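Local coordinates for protein putative secreted lipase (Streptomyces sp. W007, PDB 5H6B) that probably hydrolyses the ester bonds of triacylglycerols as a secreted, thermostable lipase of the alpha/beta-hydrolase fold, at residues G16-S21 and V60-Y65; Y118-G123 and T178-G183; Q201-Y206 and S230-I235. All coordinates share one frame; numbering follows the deposited sequence.

Interaction 1 (G16-S21 and V60-Y65); sequences GWNDYS and VFSLDY. With ZN (zinc ion), chain C.
W17 and V60 form the parallel beta bridge through which the short strand 16-17 joins the central sheet beside strand 59-63. Two backbone bonds define it: V60 N donates to G16 O at 2.8 Å, and N18 N to V60 O at 2.9 Å. Past the bridge, the side chain of N18 takes over the pairing. Its OD1 accepts from S62 N at 2.9 Å, in the carbonyl plane and on a lone pair, while ND2 makes a longer bond of 3.3 Å to S62 OG, tilted 24° from the amide plane. With CG anti to the backbone N (chi1 -179°), W17 turns its pyrrole edge toward the same hydroxyl, and NE1 donates to S62 OG at 3.0 Å, close to the ring plane. That oxygen is also hydrogen-bonded to S42 O. In this alpha/beta-hydrolase sheet, strand 16-17 is an outermost strand, and strand 59-63 lies between it and strand 32-35. Replacing N18 with an alanine would probably leave S62 N without its acceptor and take one of the two N-H donors from S62 OG. On the other side of the strand F61 CE2 sits 3.4 Å above one face of the Y20 ring, near its rim, with the planes at 57°; both side chains also touch helix 80-98. Farther along, D64 OD2 and H75 NE2 bind a zinc ion.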
ATOM      1  N   GLY A  16      16.967   7.936   2.811  1.00 59.62           N
ATOM      2  CA  GLY A  16      17.376   7.066   1.712  1.00 56.42           C
ATOM      3  C   GLY A  16      16.262   6.172   1.214  1.00 53.31           C
ATOM      4  O   GLY A  16      15.184   6.110   1.818  1.00 51.92           O
ATOM      5  N   TRP A  17      16.525   5.492   0.098  1.00 46.76           N
ATOM      6  CA  TRP A  17      15.584   4.543  -0.475  1.00 46.28           C
ATOM      7  C   TRP A  17      16.315   3.219  -0.698  1.00 47.44           C
ATOM      8  O   TRP A  17      17.188   3.124  -1.549  1.00 45.90           O
ATOM      9  CB  TRP A  17      14.954   5.111  -1.766  1.00 46.33           C
ATOM     10  CG  TRP A  17      13.939   4.203  -2.444  1.00 43.22           C
ATOM     11  CD1 TRP A  17      13.323   3.100  -1.912  1.00 43.38           C
ATOM     12  CD2 TRP A  17      13.432   4.337  -3.773  1.00 44.21           C
ATOM     13  NE1 TRP A  17      12.480   2.538  -2.831  1.00 43.55           N
ATOM     14  CE2 TRP A  17      12.519   3.280  -3.982  1.00 43.86           C
ATOM     15  CE3 TRP A  17      13.659   5.250  -4.814  1.00 44.93           C
ATOM     16  CZ2 TRP A  17      11.832   3.108  -5.189  1.00 43.05           C
ATOM     17  CZ3 TRP A  17      12.966   5.080  -6.022  1.00 45.32           C
ATOM     18  CH2 TRP A  17      12.063   4.016  -6.190  1.00 45.00           C
ATOM     19  N   ASN A  18      15.943   2.204   0.084  1.00 47.32           N
ATOM     20  CA  ASN A  18      16.637   0.928   0.123  1.00 50.24           C
ATOM     21  C   ASN A  18      18.131   1.037   0.469  1.00 50.92           C
ATOM     22  O   ASN A  18      18.939   0.188   0.081  1.00 49.99           O
ATOM     23  CB  ASN A  18      16.387   0.143  -1.175  1.00 50.38           C
ATOM     24  CG  ASN A  18      14.950  -0.294  -1.304  1.00 49.85           C
ATOM     25  OD1 ASN A  18      14.225  -0.374  -0.312  1.00 51.47           O
ATOM     26  ND2 ASN A  18      14.533  -0.594  -2.514  1.00 46.61           N
ATOM     27  N   ASP A  19      18.461   2.059   1.251  1.00 51.63           N
ATOM     28  CA  ASP A  19      19.777   2.215   1.832  1.00 52.22           C
ATOM     29  C   ASP A  19      19.687   1.615   3.242  1.00 52.46           C
ATOM     30  O   ASP A  19      19.167   2.250   4.169  1.00 53.93           O
ATOM     31  CB  ASP A  19      20.162   3.697   1.856  1.00 53.87           C
ATOM     32  CG  ASP A  19      21.505   3.960   2.531  1.00 57.54           C
ATOM     33  OD1 ASP A  19      22.066   3.055   3.203  1.00 58.88           O
ATOM     34  OD2 ASP A  19      21.991   5.102   2.399  1.00 59.94           O
ATOM     35  N   TYR A  20      20.217   0.401   3.394  1.00 52.16           N
ATOM     36  CA  TYR A  20      20.218  -0.318   4.680  1.00 54.57           C
ATOM     37  C   TYR A  20      21.211   0.188   5.744  1.00 54.95           C
ATOM     38  O   TYR A  20      21.260  -0.366   6.831  1.00 57.69           O
ATOM     39  CB  TYR A  20      20.383  -1.826   4.438  1.00 53.76           C
ATOM     40  CG  TYR A  20      19.140  -2.408   3.792  1.00 56.36           C
ATOM     41  CD1 TYR A  20      18.965  -2.397   2.395  1.00 55.99           C
ATOM     42  CD2 TYR A  20      18.109  -2.927   4.582  1.00 57.91           C
ATOM     43  CE1 TYR A  20      17.813  -2.911   1.813  1.00 57.05           C
ATOM     44  CE2 TYR A  20      16.950  -3.440   4.010  1.00 59.74           C
ATOM     45  CZ  TYR A  20      16.804  -3.433   2.632  1.00 58.47           C
ATOM     46  OH  TYR A  20      15.647  -3.939   2.094  1.00 60.30           O
ATOM     47  N   SER A  21      21.988   1.226   5.439  1.00 57.79           N
ATOM     48  CA  SER A  21      22.750   1.952   6.454  1.00 59.67           C
ATOM     49  C   SER A  21      21.951   3.143   7.021  1.00 59.79           C
ATOM     50  O   SER A  21      22.432   3.826   7.927  1.00 61.58           O
ATOM     51  CB  SER A  21      24.087   2.424   5.876  1.00 58.56           C
ATOM     52  OG  SER A  21      23.913   3.583   5.073  1.00 63.41           O
ATOM     53  N   VAL A  60      13.359   5.151   3.701  1.00 46.17           N
ATOM     54  CA  VAL A  60      12.286   4.484   2.937  1.00 43.10           C
ATOM     55  C   VAL A  60      12.805   3.140   2.404  1.00 41.34           C
ATOM     56  O   VAL A  60      13.965   3.015   2.030  1.00 42.77           O
ATOM     57  CB  VAL A  60      11.787   5.388   1.783  1.00 41.87           C
ATOM     58  CG1 VAL A  60      10.652   4.727   1.003  1.00 42.65           C
ATOM     59  CG2 VAL A  60      11.354   6.742   2.322  1.00 41.20           C
ATOM     60  N   PHE A  61      11.950   2.129   2.421  1.00 38.56           N
ATOM     61  CA  PHE A  61      12.274   0.800   1.915  1.00 39.52           C
ATOM     62  C   PHE A  61      11.090   0.297   1.110  1.00 39.61           C
ATOM     63  O   PHE A  61       9.946   0.640   1.427  1.00 38.25           O
ATOM     64  CB  PHE A  61      12.560  -0.164   3.064  1.00 43.34           C
ATOM     65  CG  PHE A  61      13.792   0.187   3.841  1.00 47.43           C
ATOM     66  CD1 PHE A  61      13.741   1.133   4.863  1.00 48.21           C
ATOM     67  CD2 PHE A  61      15.023  -0.409   3.531  1.00 48.16           C
ATOM     68  CE1 PHE A  61      14.883   1.477   5.563  1.00 49.16           C
ATOM     69  CE2 PHE A  61      16.164  -0.065   4.233  1.00 48.28           C
ATOM     70  CZ  PHE A  61      16.093   0.874   5.251  1.00 49.16           C
ATOM     71  N   SER A  62      11.358  -0.483   0.064  1.00 39.16           N
ATOM     72  CA  SER A  62      10.294  -1.031  -0.786  1.00 38.01           C
ATOM     73  C   SER A  62      10.629  -2.449  -1.187  1.00 39.62           C
ATOM     74  O   SER A  62      11.752  -2.717  -1.580  1.00 42.21           O
ATOM     75  CB  SER A  62      10.131  -0.167  -2.026  1.00 38.47           C
ATOM     76  OG  SER A  62      11.304  -0.204  -2.825  1.00 37.27           O
ATOM     77  N   LEU A  63       9.665  -3.357  -1.074  1.00 41.42           N
ATOM     78  CA  LEU A  63       9.884  -4.777  -1.395  1.00 41.27           C
ATOM     79  C   LEU A  63       9.194  -5.198  -2.668  1.00 39.81           C
ATOM     80  O   LEU A  63       8.183  -4.603  -3.076  1.00 39.52           O
ATOM     81  CB  LEU A  63       9.355  -5.683  -0.271  1.00 46.09           C
ATOM     82  CG  LEU A  63       7.877  -6.146  -0.273  1.00 47.25           C
ATOM     83  CD1 LEU A  63       7.628  -7.260   0.734  1.00 48.55           C
ATOM     84  CD2 LEU A  63       6.931  -4.981  -0.014  1.00 47.91           C
ATOM     85  N   ASP A  64       9.701  -6.288  -3.234  1.00 39.99           N
ATOM     86  CA  ASP A  64       9.021  -7.040  -4.279  1.00 38.09           C
ATOM     87  C   ASP A  64       8.277  -8.189  -3.613  1.00 36.55           C
ATOM     88  O   ASP A  64       8.824  -8.805  -2.742  1.00 38.21           O
ATOM     89  CB  ASP A  64      10.059  -7.641  -5.238  1.00 40.06           C
ATOM     90  CG  ASP A  64      10.242  -6.850  -6.510  1.00 38.02           C
ATOM     91  OD1 ASP A  64       9.671  -5.756  -6.689  1.00 38.58           O
ATOM     92  OD2 ASP A  64      10.957  -7.376  -7.380  1.00 36.18           O
ATOM     93  N   TYR A  65       7.078  -8.534  -4.069  1.00 36.63           N
ATOM     94  CA  TYR A  65       6.281  -9.610  -3.444  1.00 36.04           C
ATOM     95  C   TYR A  65       5.396 -10.215  -4.516  1.00 35.02           C
ATOM     96  O   TYR A  65       5.017  -9.506  -5.430  1.00 36.27           O
ATOM     97  CB  TYR A  65       5.442  -9.096  -2.244  1.00 36.95           C
ATOM     98  CG  TYR A  65       4.196  -8.290  -2.590  1.00 35.50           C
ATOM     99  CD1 TYR A  65       3.021  -8.921  -2.994  1.00 35.20           C
ATOM    100  CD2 TYR A  65       4.192  -6.906  -2.507  1.00 34.67           C
ATOM    101  CE1 TYR A  65       1.883  -8.202  -3.313  1.00 35.07           C
ATOM    102  CE2 TYR A  65       3.056  -6.176  -2.826  1.00 34.88           C
ATOM    103  CZ  TYR A  65       1.897  -6.831  -3.227  1.00 34.88           C
ATOM    104  OH  TYR A  65       0.745  -6.138  -3.559  1.00 36.21           O
TER
HETATM  105 ZN    ZN C 302      10.913  -7.309  -9.225  1.00 40.43          ZN

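Interaction 2 (Y118-G123 and T178-G183); sequences YLKFLG and TKLTAG
K120 and F121, in the last turn of helix 115-121, meet K179 and L180 near the end of helix 175-181, a helix-to-helix contact at the surface of the alpha/beta-hydrolase fold. Each helix contributes a lysine, used differently. K120 has CG beside its backbone N (chi1 -75°) and runs fully extended from there, which carries NZ across the gap to L180 O at 2.7 Å. The ammonium, tilted from the carbonyl plane, also hydrogen-bonds G184 O, so one charged group ties together two backbone oxygens around the end of helix 175-181. Its positive charge there would probably interact favourably with the negative end of the helix dipole. On the way, K120 CD passes L180 CD1 at 4.2 Å, the two side chains crossing at about a right angle.

K179 instead lays its chain over an aromatic face. With CG anti to the backbone N (chi1 174°) and every later torsion extended, it slides past F121 in the opposite direction. K179 CE stands 3.9 Å above the centre of the F121 ring as a CH-pi contact; K179 NZ follows at 4.9 Å from the centroid, 8° off the ring normal, giving a cation-pi interaction. The same NZ has a weak hydrogen bond to Y117 OH. The edge of F121 faces the second helix, CE2 lying 4.1 Å from L180 CA. The opposite face of the F121 ring is covered from within its own helix, where K120 CB sits 3.9 Å above the plane, over the ring centre.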
ATOM      1  N   TYR A 118      -0.805  -9.777   7.287  1.00 44.01           N
ATOM      2  CA  TYR A 118       0.392  -9.774   8.133  1.00 44.36           C
ATOM      3  C   TYR A 118       0.053  -9.266   9.536  1.00 46.95           C
ATOM      4  O   TYR A 118       0.454  -9.872  10.522  1.00 48.03           O
ATOM      5  CB  TYR A 118       1.473  -8.937   7.452  1.00 41.99           C
ATOM      6  CG  TYR A 118       2.627  -8.425   8.282  1.00 40.90           C
ATOM      7  CD1 TYR A 118       3.588  -9.289   8.812  1.00 39.70           C
ATOM      8  CD2 TYR A 118       2.819  -7.058   8.448  1.00 41.62           C
ATOM      9  CE1 TYR A 118       4.664  -8.807   9.535  1.00 37.27           C
ATOM     10  CE2 TYR A 118       3.896  -6.571   9.160  1.00 41.99           C
ATOM     11  CZ  TYR A 118       4.813  -7.452   9.710  1.00 39.62           C
ATOM     12  OH  TYR A 118       5.877  -6.940  10.404  1.00 42.03           O
ATOM     13  N   LEU A 119      -0.706  -8.173   9.608  1.00 45.00           N
ATOM     14  CA  LEU A 119      -1.137  -7.609  10.890  1.00 47.83           C
ATOM     15  C   LEU A 119      -2.003  -8.564  11.716  1.00 49.63           C
ATOM     16  O   LEU A 119      -1.846  -8.631  12.930  1.00 52.28           O
ATOM     17  CB  LEU A 119      -1.916  -6.305  10.688  1.00 46.54           C
ATOM     18  CG  LEU A 119      -1.137  -5.117  10.135  1.00 45.11           C
ATOM     19  CD1 LEU A 119      -2.098  -3.963   9.968  1.00 44.20           C
ATOM     20  CD2 LEU A 119       0.034  -4.749  11.042  1.00 44.95           C
ATOM     21  N   LYS A 120      -2.903  -9.284  11.048  1.00 50.16           N
ATOM     22  CA  LYS A 120      -3.895 -10.124  11.717  1.00 47.21           C
ATOM     23  C   LYS A 120      -3.397 -11.526  12.048  1.00 51.37           C
ATOM     24  O   LYS A 120      -3.705 -12.038  13.123  1.00 52.01           O
ATOM     25  CB  LYS A 120      -5.167 -10.237  10.874  1.00 43.96           C
ATOM     26  CG  LYS A 120      -6.024  -8.986  10.894  1.00 42.65           C
ATOM     27  CD  LYS A 120      -7.197  -9.123   9.939  1.00 42.97           C
ATOM     28  CE  LYS A 120      -8.128  -7.931  10.042  1.00 42.00           C
ATOM     29  NZ  LYS A 120      -9.263  -8.020   9.079  1.00 41.78           N
ATOM     30  N   PHE A 121      -2.659 -12.150  11.129  1.00 50.72           N
ATOM     31  CA  PHE A 121      -2.316 -13.572  11.245  1.00 49.18           C
ATOM     32  C   PHE A 121      -0.835 -13.904  11.417  1.00 51.22           C
ATOM     33  O   PHE A 121      -0.522 -15.044  11.751  1.00 51.69           O
ATOM     34  CB  PHE A 121      -2.858 -14.334  10.037  1.00 48.37           C
ATOM     35  CG  PHE A 121      -4.326 -14.147   9.818  1.00 49.44           C
ATOM     36  CD1 PHE A 121      -5.245 -14.586  10.770  1.00 49.11           C
ATOM     37  CD2 PHE A 121      -4.803 -13.515   8.667  1.00 50.08           C
ATOM     38  CE1 PHE A 121      -6.612 -14.409  10.573  1.00 47.20           C
ATOM     39  CE2 PHE A 121      -6.167 -13.338   8.463  1.00 50.03           C
ATOM     40  CZ  PHE A 121      -7.074 -13.781   9.422  1.00 50.14           C
ATOM     41  N   LEU A 122       0.067 -12.947  11.187  1.00 48.53           N
ATOM     42  CA  LEU A 122       1.506 -13.188  11.314  1.00 48.17           C
ATOM     43  C   LEU A 122       2.157 -12.281  12.357  1.00 47.52           C
ATOM     44  O   LEU A 122       3.361 -12.037  12.298  1.00 52.58           O
ATOM     45  CB  LEU A 122       2.197 -13.016   9.951  1.00 47.73           C
ATOM     46  CG  LEU A 122       1.602 -13.810   8.783  1.00 50.05           C
ATOM     47  CD1 LEU A 122       2.364 -13.481   7.513  1.00 51.77           C
ATOM     48  CD2 LEU A 122       1.610 -15.319   9.017  1.00 50.36           C
ATOM     49  N   GLY A 123       1.371 -11.796  13.313  1.00 51.29           N
ATOM     50  CA  GLY A 123       1.889 -10.959  14.402  1.00 51.78           C
ATOM     51  C   GLY A 123       2.523  -9.624  14.033  1.00 54.58           C
ATOM     52  O   GLY A 123       3.359  -9.102  14.781  1.00 52.05           O
ATOM     53  N   THR A 178     -12.505 -13.908   2.363  1.00 50.41           N
ATOM     54  CA  THR A 178     -13.343 -14.446   3.460  1.00 51.14           C
ATOM     55  C   THR A 178     -12.561 -14.598   4.778  1.00 47.11           C
ATOM     56  O   THR A 178     -12.989 -14.121   5.828  1.00 47.77           O
ATOM     57  CB  THR A 178     -13.992 -15.795   3.055  1.00 51.30           C
ATOM     58  OG1 THR A 178     -14.755 -15.612   1.852  1.00 49.11           O
ATOM     59  CG2 THR A 178     -14.911 -16.322   4.162  1.00 50.32           C
ATOM     60  N   LYS A 179     -11.402 -15.237   4.709  1.00 48.43           N
ATOM     61  CA  LYS A 179     -10.551 -15.400   5.886  1.00 50.28           C
ATOM     62  C   LYS A 179     -10.150 -14.052   6.447  1.00 49.87           C
ATOM     63  O   LYS A 179     -10.325 -13.799   7.637  1.00 48.73           O
ATOM     64  CB  LYS A 179      -9.289 -16.206   5.564  1.00 53.18           C
ATOM     65  CG  LYS A 179      -8.291 -16.276   6.716  1.00 55.24           C
ATOM     66  CD  LYS A 179      -7.272 -17.393   6.546  1.00 57.77           C
ATOM     67  CE  LYS A 179      -6.221 -17.302   7.643  1.00 61.62           C
ATOM     68  NZ  LYS A 179      -5.316 -18.480   7.660  1.00 65.37           N
ATOM     69  N   LEU A 180      -9.609 -13.198   5.579  1.00 47.39           N
ATOM     70  CA  LEU A 180      -9.070 -11.900   5.993  1.00 46.03           C
ATOM     71  C   LEU A 180     -10.062 -11.009   6.734  1.00 44.44           C
ATOM     72  O   LEU A 180      -9.682 -10.334   7.696  1.00 42.56           O
ATOM     73  CB  LEU A 180      -8.518 -11.133   4.778  1.00 48.82           C
ATOM     74  CG  LEU A 180      -7.849  -9.762   5.009  1.00 48.30           C
ATOM     75  CD1 LEU A 180      -6.597  -9.856   5.884  1.00 47.41           C
ATOM     76  CD2 LEU A 180      -7.531  -9.163   3.644  1.00 50.24           C
ATOM     77  N   THR A 181     -11.312 -10.994   6.275  1.00 46.28           N
ATOM     78  CA  THR A 181     -12.320 -10.067   6.788  1.00 49.04           C
ATOM     79  C   THR A 181     -13.454 -10.715   7.615  1.00 53.19           C
ATOM     80  O   THR A 181     -14.493 -10.082   7.828  1.00 57.45           O
ATOM     81  CB  THR A 181     -12.935  -9.268   5.621  1.00 48.07           C
ATOM     82  OG1 THR A 181     -13.643 -10.158   4.737  1.00 49.32           O
ATOM     83  CG2 THR A 181     -11.842  -8.504   4.858  1.00 45.44           C
ATOM     84  N   ALA A 182     -13.260 -11.956   8.070  1.00 56.29           N
ATOM     85  CA  ALA A 182     -14.216 -12.643   8.966  1.00 56.75           C
ATOM     86  C   ALA A 182     -14.487 -11.871  10.275  1.00 55.04           C
ATOM     87  O   ALA A 182     -15.637 -11.721  10.689  1.00 53.04           O
ATOM     88  CB  ALA A 182     -13.712 -14.046   9.290  1.00 58.64           C
ATOM     89  N   GLY A 183     -13.421 -11.392  10.915  1.00 52.00           N
ATOM     90  CA  GLY A 183     -13.533 -10.509  12.071  1.00 50.64           C
ATOM     91  C   GLY A 183     -13.590  -9.049  11.651  1.00 50.85           C
ATOM     92  O   GLY A 183     -14.003  -8.719  10.539  1.00 56.75           O
TER

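Interaction 3 (Q201-Y206 and S230-I235); sequences QVVTPY and SEHVAI
Q201 places its amide between the side chain of E231 and the backbone of H232, using both polar atoms. NE2 donates to E231 OE2 at 2.8 Å, nearly straight at 172°, on the anti lone pair of that oxygen and in the plane of the amide. OE1 accepts from H232 N at 3.1 Å, in the carbonyl plane and on a lone pair. To reach both, the chain of Q201 starts with CG between the backbone N and the carbonyl carbon (chi1 80°) and bends again at the next torsion; the amide and carboxylate planes end up 75° apart.

E231 is itself the N-cap of helix 232-237. Its OE1 accepts from A234 N at 2.8 Å and its OE2 from V233 N at 2.9 Å, the latter from above the carboxylate plane, so two donors grip OE2 and the first turn is fixed against the loop.

Around this network lies apolar packing on H232. V202 CB stands 3.6 Å above one face of the imidazole, displaced toward its rim, in a CH-pi contact, and V203 CG2 reaches H232 CE1 at 3.6 Å. D200 OD1 accepts from V202 N and V203 N, which probably helps set the path of the loop. H232 ND1 is hydrogen-bonded to D200 OD2 and NE2 to S109 OG, geometry consistent with the Ser-His-Asp triad of a lipase. Q201 would then hold the backbone N of the probable catalytic histidine, steadied by E231, while the bonds to D200 and S109, with V202 against one face, would help to fix its ring.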
ATOM      1  N   GLN A 201     -11.901   2.812 -11.014  1.00 35.86           N
ATOM      2  CA  GLN A 201     -12.518   1.886 -11.976  1.00 35.38           C
ATOM      3  C   GLN A 201     -12.230   0.398 -11.711  1.00 35.51           C
ATOM      4  O   GLN A 201     -12.837  -0.468 -12.340  1.00 37.68           O
ATOM      5  CB  GLN A 201     -12.087   2.278 -13.403  1.00 37.27           C
ATOM      6  CG  GLN A 201     -10.684   1.827 -13.870  1.00 37.69           C
ATOM      7  CD  GLN A 201      -9.515   2.647 -13.326  1.00 37.01           C
ATOM      8  OE1 GLN A 201      -9.549   3.141 -12.186  1.00 36.54           O
ATOM      9  NE2 GLN A 201      -8.451   2.770 -14.133  1.00 36.56           N
ATOM     10  N   VAL A 202     -11.283   0.117 -10.813  1.00 36.18           N
ATOM     11  CA  VAL A 202     -10.762  -1.240 -10.544  1.00 35.88           C
ATOM     12  C   VAL A 202     -11.406  -1.888  -9.324  1.00 37.44           C
ATOM     13  O   VAL A 202     -11.583  -3.102  -9.295  1.00 36.52           O
ATOM     14  CB  VAL A 202      -9.225  -1.196 -10.275  1.00 37.12           C
ATOM     15  CG1 VAL A 202      -8.672  -2.550  -9.795  1.00 36.40           C
ATOM     16  CG2 VAL A 202      -8.479  -0.709 -11.509  1.00 36.88           C
ATOM     17  N   VAL A 203     -11.691  -1.077  -8.302  1.00 41.61           N
ATOM     18  CA  VAL A 203     -12.132  -1.541  -6.984  1.00 41.20           C
ATOM     19  C   VAL A 203     -13.380  -0.750  -6.661  1.00 42.42           C
ATOM     20  O   VAL A 203     -13.296   0.364  -6.126  1.00 43.84           O
ATOM     21  CB  VAL A 203     -11.075  -1.267  -5.896  1.00 40.12           C
ATOM     22  CG1 VAL A 203     -11.565  -1.765  -4.545  1.00 42.34           C
ATOM     23  CG2 VAL A 203      -9.736  -1.887  -6.265  1.00 40.59           C
ATOM     24  N   THR A 204     -14.523  -1.317  -7.030  1.00 42.67           N
ATOM     25  CA  THR A 204     -15.809  -0.667  -6.874  1.00 45.38           C
ATOM     26  C   THR A 204     -16.786  -1.566  -6.092  1.00 47.44           C
ATOM     27  O   THR A 204     -16.626  -2.792  -6.083  1.00 46.75           O
ATOM     28  CB  THR A 204     -16.435  -0.305  -8.230  1.00 44.90           C
ATOM     29  OG1 THR A 204     -16.586  -1.487  -9.016  1.00 43.35           O
ATOM     30  CG2 THR A 204     -15.577   0.708  -8.971  1.00 43.64           C
ATOM     31  N   PRO A 205     -17.768  -0.971  -5.408  1.00 48.52           N
ATOM     32  CA  PRO A 205     -17.858   0.483  -5.185  1.00 46.23           C
ATOM     33  C   PRO A 205     -16.670   0.938  -4.334  1.00 42.95           C
ATOM     34  O   PRO A 205     -16.173   0.163  -3.511  1.00 42.84           O
ATOM     35  CB  PRO A 205     -19.192   0.650  -4.444  1.00 47.20           C
ATOM     36  CG  PRO A 205     -19.926  -0.649  -4.637  1.00 45.45           C
ATOM     37  CD  PRO A 205     -18.862  -1.696  -4.738  1.00 48.77           C
ATOM     38  N   TYR A 206     -16.180   2.151  -4.578  1.00 41.59           N
ATOM     39  CA  TYR A 206     -14.903   2.591  -3.978  1.00 40.85           C
ATOM     40  C   TYR A 206     -14.920   2.618  -2.442  1.00 40.16           C
ATOM     41  O   TYR A 206     -13.872   2.485  -1.814  1.00 37.60           O
ATOM     42  CB  TYR A 206     -14.467   3.947  -4.540  1.00 40.86           C
ATOM     43  CG  TYR A 206     -15.208   5.118  -3.971  1.00 42.08           C
ATOM     44  CD1 TYR A 206     -14.767   5.724  -2.794  1.00 42.60           C
ATOM     45  CD2 TYR A 206     -16.363   5.626  -4.593  1.00 44.25           C
ATOM     46  CE1 TYR A 206     -15.448   6.791  -2.232  1.00 43.42           C
ATOM     47  CE2 TYR A 206     -17.033   6.723  -4.051  1.00 46.34           C
ATOM     48  CZ  TYR A 206     -16.563   7.295  -2.865  1.00 45.06           C
ATOM     49  OH  TYR A 206     -17.186   8.373  -2.280  1.00 51.35           O
ATOM     50  N   SER A 230      -7.881  11.658 -10.463  1.00 39.34           N
ATOM     51  CA  SER A 230      -7.082  10.427 -10.512  1.00 37.84           C
ATOM     52  C   SER A 230      -7.944   9.187 -10.403  1.00 35.49           C
ATOM     53  O   SER A 230      -8.856   9.136  -9.597  1.00 37.03           O
ATOM     54  CB  SER A 230      -6.037  10.365  -9.383  1.00 37.21           C
ATOM     55  OG  SER A 230      -4.946  11.203  -9.675  1.00 38.93           O
ATOM     56  N   GLU A 231      -7.626   8.192 -11.216  1.00 34.36           N
ATOM     57  CA  GLU A 231      -8.229   6.871 -11.112  1.00 35.11           C
ATOM     58  C   GLU A 231      -7.278   5.944 -10.320  1.00 33.44           C
ATOM     59  O   GLU A 231      -6.382   6.420  -9.616  1.00 32.43           O
ATOM     60  CB  GLU A 231      -8.653   6.340 -12.499  1.00 36.18           C
ATOM     61  CG  GLU A 231      -7.597   6.357 -13.610  1.00 38.32           C
ATOM     62  CD  GLU A 231      -6.329   5.613 -13.243  1.00 42.14           C
ATOM     63  OE1 GLU A 231      -5.306   6.282 -12.932  1.00 45.94           O
ATOM     64  OE2 GLU A 231      -6.350   4.358 -13.233  1.00 41.15           O
ATOM     65  N   HIS A 232      -7.483   4.639 -10.424  1.00 34.37           N
ATOM     66  CA  HIS A 232      -6.858   3.677  -9.534  1.00 34.90           C
ATOM     67  C   HIS A 232      -5.320   3.673  -9.609  1.00 34.84           C
ATOM     68  O   HIS A 232      -4.645   3.606  -8.574  1.00 31.54           O
ATOM     69  CB  HIS A 232      -7.415   2.288  -9.824  1.00 35.40           C
ATOM     70  CG  HIS A 232      -6.923   1.231  -8.894  1.00 38.49           C
ATOM     71  ND1 HIS A 232      -7.459   1.025  -7.640  1.00 39.56           N
ATOM     72  CD2 HIS A 232      -5.949   0.301  -9.044  1.00 38.95           C
ATOM     73  CE1 HIS A 232      -6.825   0.029  -7.049  1.00 38.68           C
ATOM     74  NE2 HIS A 232      -5.912  -0.436  -7.885  1.00 38.79           N
ATOM     75  N   VAL A 233      -4.776   3.753 -10.817  1.00 30.50           N
ATOM     76  CA  VAL A 233      -3.339   3.643 -10.978  1.00 32.18           C
ATOM     77  C   VAL A 233      -2.646   4.949 -10.607  1.00 31.38           C
ATOM     78  O   VAL A 233      -1.685   4.937  -9.845  1.00 31.00           O
ATOM     79  CB  VAL A 233      -2.964   3.137 -12.401  1.00 33.17           C
ATOM     80  CG1 VAL A 233      -1.448   3.146 -12.614  1.00 32.05           C
ATOM     81  CG2 VAL A 233      -3.504   1.716 -12.577  1.00 33.14           C
ATOM     82  N   ALA A 234      -3.170   6.052 -11.128  1.00 31.54           N
ATOM     83  CA  ALA A 234      -2.602   7.369 -10.929  1.00 33.67           C
ATOM     84  C   ALA A 234      -2.470   7.743  -9.463  1.00 32.43           C
ATOM     85  O   ALA A 234      -1.424   8.257  -9.055  1.00 32.33           O
ATOM     86  CB  ALA A 234      -3.433   8.421 -11.656  1.00 35.93           C
ATOM     87  N   ILE A 235      -3.514   7.464  -8.680  1.00 32.80           N
ATOM     88  CA  ILE A 235      -3.550   7.863  -7.268  1.00 32.20           C
ATOM     89  C   ILE A 235      -2.372   7.286  -6.461  1.00 31.81           C
ATOM     90  O   ILE A 235      -1.844   7.961  -5.589  1.00 32.15           O
ATOM     91  CB  ILE A 235      -4.917   7.548  -6.601  1.00 32.46           C
ATOM     92  CG1 ILE A 235      -5.060   8.258  -5.238  1.00 33.61           C
ATOM     93  CG2 ILE A 235      -5.144   6.056  -6.428  1.00 34.40           C
ATOM     94  CD1 ILE A 235      -6.403   7.992  -4.576  1.00 34.55           C
TER

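The three contacts have centres 24 to 26 Å apart and follow one another along the chain. Interactions 1 and 3 lie on opposite sides of the chain's centre, with nearest atoms about 10 Å apart: one completes an edge of the sheet, the other joins a loop to the start of helix 232-237 at the probable triad. Interaction 2, about 9 Å from interaction 1 and 12 Å from interaction 3 at the nearest atoms, joins helices at the surface, the first of which comes soon after the likely nucleophile elbow containing S109, beyond helix 110-113. Zinc ions accompany two: D64 is a ligand, and the T181 side chain is about 5 Å from another ion.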